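Local coordinates for flavin reductase domain protein, FMN-binding (Shewanella baltica, PDB 3HMZ) that binds flavin mononucleotide and is probably an oxidoreductase of the flavin reductase-like, flavoredoxin family, at residues G40-M45 and D122-A127; K69-I74 and Q146-I151; D160-N165 and A176-L181; S180-A185 and Y190-S195. All blocks are in the same frame, centred on the assembly; numbering follows the deposited sequence.

Contact 1: G40-M45 and D122-A127. With FMN (flavin mononucleotide), chain B.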
# COMPACT_ATOMS: atom_id res chain seq x y z
N GLY A 40 24.67 -4.65 -16.97
CA GLY A 40 24.69 -6.10 -16.79
C GLY A 40 24.67 -6.68 -15.40
O GLY A 40 24.75 -7.91 -15.26
N ILE A 41 24.55 -5.85 -14.38
CA ILE A 41 24.54 -6.28 -12.99
C ILE A 41 23.09 -6.15 -12.51
O ILE A 41 22.44 -5.14 -12.75
CB ILE A 41 25.44 -5.41 -12.08
CG1 ILE A 41 26.90 -5.35 -12.64
CG2 ILE A 41 25.39 -5.92 -10.65
CD1 ILE A 41 27.58 -6.71 -12.63
N ASP A 42 22.61 -7.17 -11.84
CA ASP A 42 21.25 -7.23 -11.31
C ASP A 42 21.23 -6.98 -9.81
O ASP A 42 22.18 -7.26 -9.09
CB ASP A 42 20.65 -8.63 -11.59
CG ASP A 42 20.40 -8.86 -13.07
OD1 ASP A 42 19.95 -7.94 -13.75
OD2 ASP A 42 20.59 -9.99 -13.55
N ASN A 43 20.09 -6.47 -9.35
CA ASN A 43 19.89 -6.29 -7.95
C ASN A 43 18.41 -6.43 -7.60
O ASN A 43 17.55 -6.29 -8.46
CB ASN A 43 20.39 -4.94 -7.43
CG ASN A 43 20.67 -4.96 -5.95
OD1 ASN A 43 20.84 -6.01 -5.34
ND2 ASN A 43 20.73 -3.76 -5.36
N VAL A 44 18.18 -6.76 -6.34
CA VAL A 44 16.84 -6.90 -5.78
C VAL A 44 16.89 -6.29 -4.35
O VAL A 44 17.81 -6.56 -3.60
CB VAL A 44 16.40 -8.39 -5.69
CG1 VAL A 44 14.95 -8.52 -5.09
CG2 VAL A 44 16.56 -9.13 -7.04
N MSE A 45 15.85 -5.53 -4.00
CA MSE A 45 15.63 -5.05 -2.64
C MSE A 45 14.15 -5.22 -2.28
O MSE A 45 13.33 -5.50 -3.15
CB MSE A 45 16.02 -3.58 -2.47
CG MSE A 45 15.23 -2.60 -3.33
SE MSE A 45 15.58 -0.77 -2.92
CE MSE A 45 13.95 -0.28 -2.02
N ASP A 122 15.05 -6.49 -20.82
CA ASP A 122 16.41 -6.58 -20.32
C ASP A 122 16.32 -6.34 -18.82
O ASP A 122 16.92 -5.42 -18.27
CB ASP A 122 17.30 -5.55 -21.01
CG ASP A 122 18.76 -5.74 -20.70
OD1 ASP A 122 19.19 -6.86 -20.34
OD2 ASP A 122 19.50 -4.73 -20.82
N LEU A 123 15.56 -7.23 -18.17
CA LEU A 123 15.25 -7.10 -16.76
C LEU A 123 15.32 -8.42 -16.01
O LEU A 123 15.00 -9.45 -16.56
CB LEU A 123 13.82 -6.57 -16.57
CG LEU A 123 13.58 -5.09 -16.89
CD1 LEU A 123 12.10 -4.74 -17.03
CD2 LEU A 123 14.33 -4.21 -15.90
N PRO A 124 15.69 -8.34 -14.72
CA PRO A 124 15.67 -9.51 -13.86
C PRO A 124 14.33 -9.65 -13.14
O PRO A 124 13.84 -8.66 -12.55
CB PRO A 124 16.76 -9.21 -12.84
CG PRO A 124 16.75 -7.70 -12.71
CD PRO A 124 16.25 -7.17 -14.00
N PHE A 125 13.75 -10.83 -13.20
CA PHE A 125 12.51 -11.18 -12.51
C PHE A 125 12.87 -12.21 -11.42
O PHE A 125 13.71 -13.11 -11.66
CB PHE A 125 11.51 -11.80 -13.47
CG PHE A 125 10.97 -10.84 -14.50
CD1 PHE A 125 11.72 -10.46 -15.60
CD2 PHE A 125 9.71 -10.32 -14.36
CE1 PHE A 125 11.20 -9.58 -16.54
CE2 PHE A 125 9.17 -9.48 -15.31
CZ PHE A 125 9.94 -9.10 -16.42
N VAL A 126 12.23 -12.13 -10.26
CA VAL A 126 12.52 -13.02 -9.14
C VAL A 126 11.66 -14.28 -9.22
O VAL A 126 10.44 -14.21 -9.18
CB VAL A 126 12.41 -12.32 -7.78
CG1 VAL A 126 12.69 -13.29 -6.64
CG2 VAL A 126 13.32 -11.04 -7.73
N ALA A 127 12.30 -15.43 -9.32
CA ALA A 127 11.61 -16.72 -9.30
C ALA A 127 10.90 -16.95 -7.97
O ALA A 127 11.40 -16.55 -6.92
CB ALA A 127 12.60 -17.90 -9.54
N1 FMN B . 13.76 0.78 1.30
C2 FMN B . 13.20 1.76 0.51
O2 FMN B . 13.93 2.60 -0.01
N3 FMN B . 11.83 1.76 0.31
C4 FMN B . 11.00 0.85 0.89
O4 FMN B . 9.76 0.93 0.67
C4A FMN B . 11.59 -0.14 1.70
N5 FMN B . 10.81 -1.11 2.31
C5A FMN B . 11.38 -2.20 2.95
C6 FMN B . 10.59 -3.27 3.39
C7 FMN B . 11.15 -4.36 4.06
C7M FMN B . 10.29 -5.50 4.51
C8 FMN B . 12.52 -4.38 4.28
C8M FMN B . 13.18 -5.54 5.01
C9 FMN B . 13.30 -3.32 3.83
C9A FMN B . 12.77 -2.22 3.16
N10 FMN B . 13.54 -1.16 2.68
C10 FMN B . 12.97 -0.17 1.90
C1' FMN B . 15.04 -1.16 2.77
C2' FMN B . 15.77 -1.69 1.53
O2' FMN B . 15.16 -2.89 1.01
C3' FMN B . 17.21 -1.94 1.97
O3' FMN B . 17.81 -0.69 2.29
C4' FMN B . 18.03 -2.78 0.97
O4' FMN B . 19.14 -3.31 1.69
C5' FMN B . 18.53 -2.01 -0.24
O5' FMN B . 19.33 -2.90 -1.02
P FMN B . 20.28 -2.33 -2.17
O1P FMN B . 21.07 -3.55 -2.59
O2P FMN B . 19.45 -1.73 -3.28
O3P FMN B . 21.15 -1.26 -1.57
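D42 and P124 meet with the carboxylate lying obliquely against the proline ring. OD1 of D42 is 3.4 Å from CG of P124, and CB of the ring is almost as near. The D42 torsion sets this up: CG lies anti to the carbonyl carbon (chi1 -68°), which brings OD1 against CG and CB of the ring. The ring offers OD1 no polar donor, so this is van der Waals contact; the charge of OD1 is met by NE of R37. Two residues on, V44 and V126 reach toward each other tip to tip, and their CG2 methyls are 3.8 Å apart. L115 packs against all four of these side chains. No hydrogen bond joins 40-45 to 122-127, so van der Waals contact alone joins them directly. N43 points away from 122-127, and its ND2 gives a nearly straight hydrogen bond of 2.8 Å to O1P of FMN (173°). M45, a selenomethionine, sends CE to 3.3 Å from C2 of the flavin. The chemistry of strand 41-45 is split accordingly: van der Waals packing, with the D42 charge met by R37, on one side; on the other, one N43 bond to the phosphate and M45 against the flavin.

Contact 2: K69-I74 and Q146-I151. With FMN (flavin mononucleotide), chain B; EDO (1,2-ethanediol), chain I.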
# COMPACT_ATOMS: atom_id res chain seq x y z
N LYS A 69 21.38 0.80 -3.60
CA LYS A 69 22.01 0.51 -4.88
C LYS A 69 20.94 0.34 -5.95
O LYS A 69 21.10 0.80 -7.06
CB LYS A 69 22.92 -0.72 -4.80
CG LYS A 69 23.69 -1.04 -6.10
CD LYS A 69 24.63 0.08 -6.57
CE LYS A 69 25.75 0.31 -5.65
NZ LYS A 69 26.76 1.24 -6.39
N THR A 70 19.80 -0.24 -5.58
CA THR A 70 18.72 -0.40 -6.55
C THR A 70 18.24 0.93 -7.14
O THR A 70 18.00 1.03 -8.34
CB THR A 70 17.54 -1.21 -5.95
OG1 THR A 70 18.03 -2.43 -5.42
CG2 THR A 70 16.53 -1.53 -7.03
N ARG A 71 18.15 1.97 -6.30
CA ARG A 71 17.78 3.30 -6.80
C ARG A 71 18.77 3.77 -7.89
O ARG A 71 18.36 4.31 -8.94
CB ARG A 71 17.74 4.29 -5.67
CG ARG A 71 17.54 5.71 -6.14
CD ARG A 71 17.34 6.61 -5.00
NE ARG A 71 17.36 8.01 -5.44
CZ ARG A 71 16.69 9.01 -4.87
NH1 ARG A 71 15.88 8.78 -3.83
NH2 ARG A 71 16.81 10.26 -5.36
N GLU A 72 20.05 3.57 -7.61
CA GLU A 72 21.08 3.96 -8.60
C GLU A 72 20.84 3.26 -9.94
O GLU A 72 20.88 3.89 -11.01
CB GLU A 72 22.46 3.63 -8.05
CG GLU A 72 23.64 3.99 -8.96
CD GLU A 72 24.92 3.51 -8.38
OE1 GLU A 72 25.14 3.82 -7.18
OE2 GLU A 72 25.66 2.79 -9.12
N PHE A 73 20.56 1.96 -9.88
CA PHE A 73 20.31 1.19 -11.10
C PHE A 73 19.10 1.70 -11.85
O PHE A 73 19.10 1.74 -13.09
CB PHE A 73 20.14 -0.29 -10.76
CG PHE A 73 21.40 -1.03 -10.45
CD1 PHE A 73 22.65 -0.39 -10.25
CD2 PHE A 73 21.35 -2.42 -10.32
CE1 PHE A 73 23.79 -1.14 -9.98
CE2 PHE A 73 22.51 -3.17 -10.03
CZ PHE A 73 23.71 -2.51 -9.84
N ILE A 74 18.03 2.02 -11.10
CA ILE A 74 16.82 2.58 -11.71
C ILE A 74 17.06 3.95 -12.37
O ILE A 74 16.57 4.20 -13.46
CB ILE A 74 15.66 2.60 -10.70
CG1 ILE A 74 15.27 1.14 -10.44
CG2 ILE A 74 14.46 3.36 -11.28
CD1 ILE A 74 14.24 0.92 -9.31
N GLN A 146 13.36 15.44 -3.71
CA GLN A 146 12.69 15.94 -2.50
C GLN A 146 12.02 14.87 -1.65
O GLN A 146 12.07 14.93 -0.44
CB GLN A 146 11.66 17.02 -2.85
CG GLN A 146 12.27 18.24 -3.53
CD GLN A 146 13.35 18.86 -2.69
OE1 GLN A 146 13.26 18.90 -1.48
NE2 GLN A 146 14.38 19.36 -3.36
N TYR A 147 11.41 13.89 -2.32
CA TYR A 147 10.62 12.84 -1.63
C TYR A 147 11.07 11.44 -1.88
O TYR A 147 10.41 10.53 -1.40
CB TYR A 147 9.16 12.97 -2.09
CG TYR A 147 8.53 14.33 -1.86
CD1 TYR A 147 8.29 14.77 -0.57
CD2 TYR A 147 8.15 15.13 -2.92
CE1 TYR A 147 7.74 16.04 -0.34
CE2 TYR A 147 7.57 16.39 -2.71
CZ TYR A 147 7.35 16.82 -1.42
OH TYR A 147 6.74 18.05 -1.20
N ASP A 148 12.16 11.20 -2.62
CA ASP A 148 12.58 9.80 -2.91
C ASP A 148 11.45 9.02 -3.59
O ASP A 148 11.38 7.81 -3.50
CB ASP A 148 13.09 9.11 -1.63
CG ASP A 148 14.26 9.82 -1.03
OD1 ASP A 148 15.04 10.41 -1.83
OD2 ASP A 148 14.38 9.83 0.22
N LEU A 149 10.59 9.72 -4.31
CA LEU A 149 9.34 9.16 -4.87
C LEU A 149 9.48 9.00 -6.37
O LEU A 149 9.68 9.98 -7.10
CB LEU A 149 8.21 10.10 -4.53
CG LEU A 149 6.79 9.78 -4.98
CD1 LEU A 149 6.36 8.41 -4.40
CD2 LEU A 149 5.84 10.89 -4.62
N PHE A 150 9.30 7.76 -6.82
CA PHE A 150 9.47 7.37 -8.19
C PHE A 150 8.14 6.92 -8.76
O PHE A 150 7.40 6.24 -8.08
CB PHE A 150 10.51 6.25 -8.29
CG PHE A 150 11.91 6.71 -7.96
CD1 PHE A 150 12.29 6.96 -6.68
CD2 PHE A 150 12.84 6.88 -8.98
CE1 PHE A 150 13.56 7.43 -6.38
CE2 PHE A 150 14.13 7.32 -8.70
CZ PHE A 150 14.49 7.61 -7.41
N ILE A 151 7.83 7.36 -9.97
CA ILE A 151 6.61 7.03 -10.72
C ILE A 151 6.99 6.23 -11.94
O ILE A 151 7.94 6.60 -12.66
CB ILE A 151 5.85 8.33 -11.13
CG1 ILE A 151 5.28 8.99 -9.87
CG2 ILE A 151 4.73 8.01 -12.14
CD1 ILE A 151 4.74 10.39 -10.11
N1 FMN B . 13.76 0.78 1.30
C2 FMN B . 13.20 1.76 0.51
O2 FMN B . 13.93 2.60 -0.01
N3 FMN B . 11.83 1.76 0.31
C4 FMN B . 11.00 0.85 0.89
O4 FMN B . 9.76 0.93 0.67
C4A FMN B . 11.59 -0.14 1.70
N5 FMN B . 10.81 -1.11 2.31
C5A FMN B . 11.38 -2.20 2.95
C6 FMN B . 10.59 -3.27 3.39
C7 FMN B . 11.15 -4.36 4.06
C7M FMN B . 10.29 -5.50 4.51
C8 FMN B . 12.52 -4.38 4.28
C8M FMN B . 13.18 -5.54 5.01
C9 FMN B . 13.30 -3.32 3.83
C9A FMN B . 12.77 -2.22 3.16
N10 FMN B . 13.54 -1.16 2.68
C10 FMN B . 12.97 -0.17 1.90
C1' FMN B . 15.04 -1.16 2.77
C2' FMN B . 15.77 -1.69 1.53
O2' FMN B . 15.16 -2.89 1.01
C3' FMN B . 17.21 -1.94 1.97
O3' FMN B . 17.81 -0.69 2.29
C4' FMN B . 18.03 -2.78 0.97
O4' FMN B . 19.14 -3.31 1.69
C5' FMN B . 18.53 -2.01 -0.24
O5' FMN B . 19.33 -2.90 -1.02
P FMN B . 20.28 -2.33 -2.17
O1P FMN B . 21.07 -3.55 -2.59
O2P FMN B . 19.45 -1.73 -3.28
O3P FMN B . 21.15 -1.26 -1.57
C1 EDO I . 12.68 6.15 2.42
O1 EDO I . 13.78 5.68 3.21
C2 EDO I . 13.11 7.38 1.63
O2 EDO I . 12.87 8.62 2.31
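The N-terminal turn of helix 69-77 forms part of the FMN phosphate site, and R71 on this turn ties the helix to the start of strand 149-160. The R71 chain is extended from CG to NE, with CG anti to the backbone N (chi1 173°), and so spans the gap to D148. NH1 donates to OD1 of D148 at 2.7 Å in a salt bridge. The bond is bent (144° at the hydrogen) and reaches OD1 from above the carboxylate plane. F150 comes over one face of the guanidinium, its CZ 3.5 Å from NE of R71. The ring meets the group with its edge, the planes being 81° apart. E75, L64 O and Q144 O take further guanidinium N-H groups, and K66 also pairs with D148. An alanine in place of R71 would probably leave D148 without this cationic partner and open a gap beside the edge of F150. D148, with positive phi, follows helix 141-147 and leads into strand 149-160. Its OD2 accepts a hydrogen bond from an ethanediol, probably from the crystallisation liquor. On the flavin side, the backbone N of K69 donates to O3P of FMN at 2.9 Å. The backbone N of T70 binds O2P at 2.8 Å, and OG1 of T70 binds the same oxygen at 2.7 Å. Backbone N-H groups at a helix start, joined by a threonine hydroxyl, are a classic way of binding a phosphate.

Contact 3: D160-N165 and A176-L181. With EDO (1,2-ethanediol), chain H.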
# COMPACT_ATOMS: atom_id res chain seq x y z
N ASP A 160 1.36 -16.01 -11.36
CA ASP A 160 1.17 -17.45 -11.14
C ASP A 160 -0.33 -17.71 -11.10
O ASP A 160 -1.01 -17.26 -10.17
CB ASP A 160 1.88 -17.81 -9.83
CG ASP A 160 1.67 -19.20 -9.39
OD1 ASP A 160 0.84 -19.95 -9.94
OD2 ASP A 160 2.38 -19.53 -8.41
N THR A 161 -0.81 -18.50 -12.05
CA THR A 161 -2.24 -18.74 -12.17
C THR A 161 -2.86 -19.50 -11.02
O THR A 161 -4.07 -19.51 -10.89
CB THR A 161 -2.60 -19.45 -13.47
OG1 THR A 161 -1.94 -20.72 -13.53
CG2 THR A 161 -2.22 -18.57 -14.71
N GLN A 162 -2.06 -20.19 -10.21
CA GLN A 162 -2.63 -20.82 -9.01
C GLN A 162 -3.07 -19.79 -7.96
O GLN A 162 -3.98 -20.09 -7.15
CB GLN A 162 -1.63 -21.75 -8.36
CG GLN A 162 -2.30 -22.63 -7.31
CD GLN A 162 -1.40 -23.71 -6.78
OE1 GLN A 162 -0.19 -23.51 -6.62
NE2 GLN A 162 -2.01 -24.89 -6.49
N VAL A 163 -2.46 -18.60 -7.98
CA VAL A 163 -2.82 -17.62 -6.95
C VAL A 163 -3.49 -16.37 -7.50
O VAL A 163 -4.24 -15.76 -6.79
CB VAL A 163 -1.65 -17.35 -6.03
CG1 VAL A 163 -0.57 -16.64 -6.79
CG2 VAL A 163 -2.07 -16.59 -4.80
N PHE A 164 -3.30 -16.03 -8.79
CA PHE A 164 -4.00 -14.92 -9.42
C PHE A 164 -4.35 -15.34 -10.83
O PHE A 164 -3.48 -15.76 -11.60
CB PHE A 164 -3.13 -13.66 -9.45
CG PHE A 164 -3.84 -12.44 -9.98
CD1 PHE A 164 -3.92 -12.19 -11.34
CD2 PHE A 164 -4.44 -11.55 -9.12
CE1 PHE A 164 -4.58 -11.05 -11.81
CE2 PHE A 164 -5.07 -10.42 -9.56
CZ PHE A 164 -5.14 -10.16 -10.91
N ASN A 165 -5.62 -15.27 -11.16
CA ASN A 165 -6.05 -15.62 -12.53
C ASN A 165 -7.33 -14.90 -12.87
O ASN A 165 -8.13 -14.55 -11.97
CB ASN A 165 -6.16 -17.14 -12.71
CG ASN A 165 -7.17 -17.78 -11.78
OD1 ASN A 165 -8.36 -17.50 -11.84
ND2 ASN A 165 -6.67 -18.64 -10.88
N ALA A 176 -1.22 -22.13 1.16
CA ALA A 176 -1.00 -21.09 2.16
C ALA A 176 0.33 -20.36 1.97
O ALA A 176 0.41 -19.16 2.23
CB ALA A 176 -1.06 -21.70 3.56
N ASP A 177 1.38 -21.06 1.53
CA ASP A 177 2.68 -20.42 1.36
C ASP A 177 2.78 -19.49 0.15
O ASP A 177 3.84 -18.92 -0.06
CB ASP A 177 3.86 -21.38 1.46
CG ASP A 177 3.99 -22.30 0.32
OD1 ASP A 177 3.22 -22.24 -0.66
OD2 ASP A 177 4.96 -23.13 0.42
N LYS A 178 1.69 -19.33 -0.62
CA LYS A 178 1.69 -18.35 -1.71
C LYS A 178 1.06 -17.03 -1.30
O LYS A 178 1.03 -16.08 -2.08
CB LYS A 178 1.04 -18.91 -2.97
CG LYS A 178 1.83 -20.08 -3.56
CD LYS A 178 1.37 -20.41 -4.98
CE LYS A 178 2.21 -21.48 -5.56
NZ LYS A 178 1.86 -21.81 -6.99
N ARG A 179 0.57 -16.92 -0.07
CA ARG A 179 0.01 -15.65 0.39
C ARG A 179 1.06 -14.53 0.34
O ARG A 179 2.28 -14.76 0.48
CB ARG A 179 -0.58 -15.80 1.79
CG ARG A 179 -1.91 -16.52 1.76
CD ARG A 179 -2.45 -17.00 3.09
NE ARG A 179 -3.73 -17.68 2.84
CZ ARG A 179 -4.89 -17.04 2.67
NH1 ARG A 179 -4.95 -15.74 2.76
NH2 ARG A 179 -6.00 -17.71 2.41
N SER A 180 0.59 -13.30 0.10
CA SER A 180 1.47 -12.14 0.09
C SER A 180 1.85 -11.74 1.52
O SER A 180 1.18 -12.11 2.49
CB SER A 180 0.84 -10.98 -0.66
OG SER A 180 -0.48 -10.67 -0.18
N LEU A 181 2.96 -11.01 1.60
CA LEU A 181 3.52 -10.50 2.82
C LEU A 181 3.33 -9.01 2.91
O LEU A 181 3.47 -8.30 1.94
CB LEU A 181 5.01 -10.79 2.87
CG LEU A 181 5.45 -12.24 3.06
CD1 LEU A 181 6.99 -12.39 2.76
CD2 LEU A 181 5.11 -12.72 4.48
C1 EDO H . 6.48 -21.77 -3.20
O1 EDO H . 5.69 -20.59 -2.87
C2 EDO H . 6.95 -22.40 -1.89
O2 EDO H . 6.61 -23.75 -1.61
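NZ of K178 is gripped by two oxygens of segment 160-165. It forms a salt bridge with OD2 of D160 at 2.7 Å, and OD2 receives it on its syn lone pair. It also donates to OE1 of Q162 at 2.7 Å, in the carbonyl plane of the amide. The lysine chain is extended beyond CG and crosses both side chains at about a right angle. N12 OD1 is a third acceptor for the same ammonium. D160 does double duty. With CG anti to the backbone N (chi1 174°), its carboxylate lies where OD2 meets K178 and OD1 accepts from the backbone N of Q162 at 2.9 Å, from above the carboxylate plane. The backbone O of D160 takes two more N-H groups, those of V163 and F164. Replacing D160 by alanine would probably leave K178 without its anionic mate and the N-H of Q162 without its side-chain acceptor. ND2 of N165 donates to the backbone O of T161 at 2.7 Å. Packing is lighter. CG2 of V163 lies 4.3 Å from CB of K178, and F171 also touches V163. On the other segment, OD2 of D177 accepts a hydrogen bond from an ethanediol, probably from the crystallisation liquor. The contact lies away from the FMN site and joins the turn after strand 149-160 to the 3-10 segment 176-178. The D160 bond to Q162 N is an Asx turn, here with a lysine bound to its second carboxylate oxygen.

Contact 4: S180-A185 and Y190-S195. With FMN (flavin mononucleotide), chain B.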
# COMPACT_ATOMS: atom_id res chain seq x y z
N SER A 180 0.59 -13.30 0.10
CA SER A 180 1.47 -12.14 0.09
C SER A 180 1.85 -11.74 1.52
O SER A 180 1.18 -12.11 2.49
CB SER A 180 0.84 -10.98 -0.66
OG SER A 180 -0.48 -10.67 -0.18
N LEU A 181 2.96 -11.01 1.60
CA LEU A 181 3.52 -10.50 2.82
C LEU A 181 3.33 -9.01 2.91
O LEU A 181 3.47 -8.30 1.94
CB LEU A 181 5.01 -10.79 2.87
CG LEU A 181 5.45 -12.24 3.06
CD1 LEU A 181 6.99 -12.39 2.76
CD2 LEU A 181 5.11 -12.72 4.48
N HIS A 182 3.03 -8.56 4.15
CA HIS A 182 2.67 -7.17 4.46
C HIS A 182 3.49 -6.76 5.67
O HIS A 182 3.21 -7.17 6.78
CB HIS A 182 1.15 -7.07 4.67
CG HIS A 182 0.36 -7.54 3.48
ND1 HIS A 182 -0.30 -6.67 2.64
CD2 HIS A 182 0.20 -8.77 2.94
CE1 HIS A 182 -0.86 -7.36 1.65
NE2 HIS A 182 -0.54 -8.63 1.79
N TYR A 183 4.56 -6.04 5.42
CA TYR A 183 5.53 -5.72 6.46
C TYR A 183 5.07 -4.73 7.48
O TYR A 183 4.37 -3.79 7.14
CB TYR A 183 6.78 -5.15 5.80
CG TYR A 183 7.96 -4.91 6.69
CD1 TYR A 183 8.49 -5.95 7.42
CD2 TYR A 183 8.65 -3.69 6.66
CE1 TYR A 183 9.64 -5.77 8.20
CE2 TYR A 183 9.81 -3.51 7.42
CZ TYR A 183 10.31 -4.56 8.17
OH TYR A 183 11.48 -4.37 8.88
N ILE A 184 5.49 -4.92 8.73
CA ILE A 184 5.33 -3.86 9.75
C ILE A 184 6.69 -3.30 10.15
O ILE A 184 7.01 -2.12 9.85
CB ILE A 184 4.53 -4.31 10.98
CG1 ILE A 184 3.12 -4.73 10.56
CG2 ILE A 184 4.49 -3.17 12.00
CD1 ILE A 184 2.31 -3.62 9.84
N ALA A 185 7.49 -4.11 10.84
CA ALA A 185 8.76 -3.64 11.38
C ALA A 185 9.61 -4.80 11.84
O ALA A 185 9.11 -5.89 12.12
CB ALA A 185 8.50 -2.65 12.57
N TYR A 190 2.75 -9.56 8.30
CA TYR A 190 1.50 -10.29 8.27
C TYR A 190 1.29 -10.83 6.87
O TYR A 190 1.57 -10.16 5.87
CB TYR A 190 0.30 -9.43 8.62
CG TYR A 190 0.27 -9.01 10.03
CD1 TYR A 190 -0.17 -9.86 11.01
CD2 TYR A 190 0.65 -7.72 10.39
CE1 TYR A 190 -0.18 -9.46 12.37
CE2 TYR A 190 0.62 -7.30 11.70
CZ TYR A 190 0.21 -8.17 12.69
OH TYR A 190 0.16 -7.75 14.01
N ALA A 191 0.83 -12.07 6.79
CA ALA A 191 0.35 -12.64 5.53
C ALA A 191 -1.05 -12.10 5.27
O ALA A 191 -1.79 -11.78 6.21
CB ALA A 191 0.33 -14.18 5.60
N ILE A 192 -1.44 -12.03 4.01
CA ILE A 192 -2.80 -11.67 3.69
C ILE A 192 -3.71 -12.80 4.24
O ILE A 192 -3.31 -13.97 4.31
CB ILE A 192 -2.96 -11.47 2.16
CG1 ILE A 192 -4.21 -10.65 1.80
CG2 ILE A 192 -2.90 -12.80 1.38
CD1 ILE A 192 -4.26 -9.24 2.49
N GLY A 193 -4.93 -12.42 4.60
CA GLY A 193 -5.88 -13.31 5.22
C GLY A 193 -7.16 -13.60 4.48
O GLY A 193 -7.16 -13.79 3.28
N GLU A 194 -8.24 -13.69 5.25
CA GLU A 194 -9.55 -14.14 4.81
C GLU A 194 -10.24 -13.19 3.82
O GLU A 194 -10.20 -11.98 3.99
CB GLU A 194 -10.42 -14.27 6.09
CG GLU A 194 -11.80 -14.79 5.91
CD GLU A 194 -12.55 -14.99 7.23
OE1 GLU A 194 -12.03 -14.58 8.32
OE2 GLU A 194 -13.68 -15.59 7.16
N SER A 195 -10.93 -13.78 2.83
CA SER A 195 -11.70 -13.04 1.88
C SER A 195 -13.05 -12.64 2.48
O SER A 195 -13.71 -13.45 3.13
CB SER A 195 -11.98 -13.86 0.64
OG SER A 195 -12.52 -13.01 -0.37
N1 FMN B . 13.76 0.78 1.30
C2 FMN B . 13.20 1.76 0.51
O2 FMN B . 13.93 2.60 -0.01
N3 FMN B . 11.83 1.76 0.31
C4 FMN B . 11.00 0.85 0.89
O4 FMN B . 9.76 0.93 0.67
C4A FMN B . 11.59 -0.14 1.70
N5 FMN B . 10.81 -1.11 2.31
C5A FMN B . 11.38 -2.20 2.95
C6 FMN B . 10.59 -3.27 3.39
C7 FMN B . 11.15 -4.36 4.06
C7M FMN B . 10.29 -5.50 4.51
C8 FMN B . 12.52 -4.38 4.28
C8M FMN B . 13.18 -5.54 5.01
C9 FMN B . 13.30 -3.32 3.83
C9A FMN B . 12.77 -2.22 3.16
N10 FMN B . 13.54 -1.16 2.68
C10 FMN B . 12.97 -0.17 1.90
C1' FMN B . 15.04 -1.16 2.77
C2' FMN B . 15.77 -1.69 1.53
O2' FMN B . 15.16 -2.89 1.01
C3' FMN B . 17.21 -1.94 1.97
O3' FMN B . 17.81 -0.69 2.29
C4' FMN B . 18.03 -2.78 0.97
O4' FMN B . 19.14 -3.31 1.69
C5' FMN B . 18.53 -2.01 -0.24
O5' FMN B . 19.33 -2.90 -1.02
P FMN B . 20.28 -2.33 -2.17
O1P FMN B . 21.07 -3.55 -2.59
O2P FMN B . 19.45 -1.73 -3.28
O3P FMN B . 21.15 -1.26 -1.57
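H182 and Y190 form a hydrogen-bonded pair in the antiparallel beta hairpin of strands 181-185 and 188-197. The backbone N of H182 donates to O of Y190 at 2.8 Å, and N of Y190 returns a bond to O of H182 at 2.9 Å. A third bond runs from N of I192 to O of S180 at 3.0 Å. Between them L181 and A191 make a non-hydrogen-bonded pair. Side chains follow. I192 lies against H182, with CB 3.7 Å from NE2. CG1 of I184 meets the edge of the Y190 ring, 3.8 Å from CE2. OG of S180 stands between its backbone N and carbonyl carbon (chi1 53°), where a hydrogen bond of 2.8 Å to NE2 of H182 fixes the H182 ring. Farther out, ND1 of H182 bonds to the backbone O of H28 of the second subunit, and F171 of that subunit meets the Y190 ring edge-to-face. Y190 and S195 also pair in a beta ladder with a strand of the second subunit, so the sheet runs across the dimer interface. I184 and A185 form a classic beta bulge opposite Q188. Just before it, Y183 faces the flavin: methyl C7M of FMN sits over the centre of the Y183 ring, 3.2 Å from CG.

Overall arrangement
Contacts 1, 2 and 4 all touch FMN, the first two at its phosphate. Contacts 1 and 2 also touch directly: N43 ND2 is 3.0 Å from T70 OG1. The centres of these two contacts are about 16 Å apart. Contact 4 reaches the dimethyl end of the flavin through Y183. Its centre is about 24 Å from that of contact 1 and about 25 Å from that of contact 2. Contact 3 lies away from the cofactor but adjoins contact 4, sharing S180 and L181. R179 NH1 probably hydrogen-bonds I192 O at 2.9 Å, joining the two. Contacts 2 and 3 are farthest apart, about 28 Å between centres. Contacts 2 and 4 both touch the second subunit.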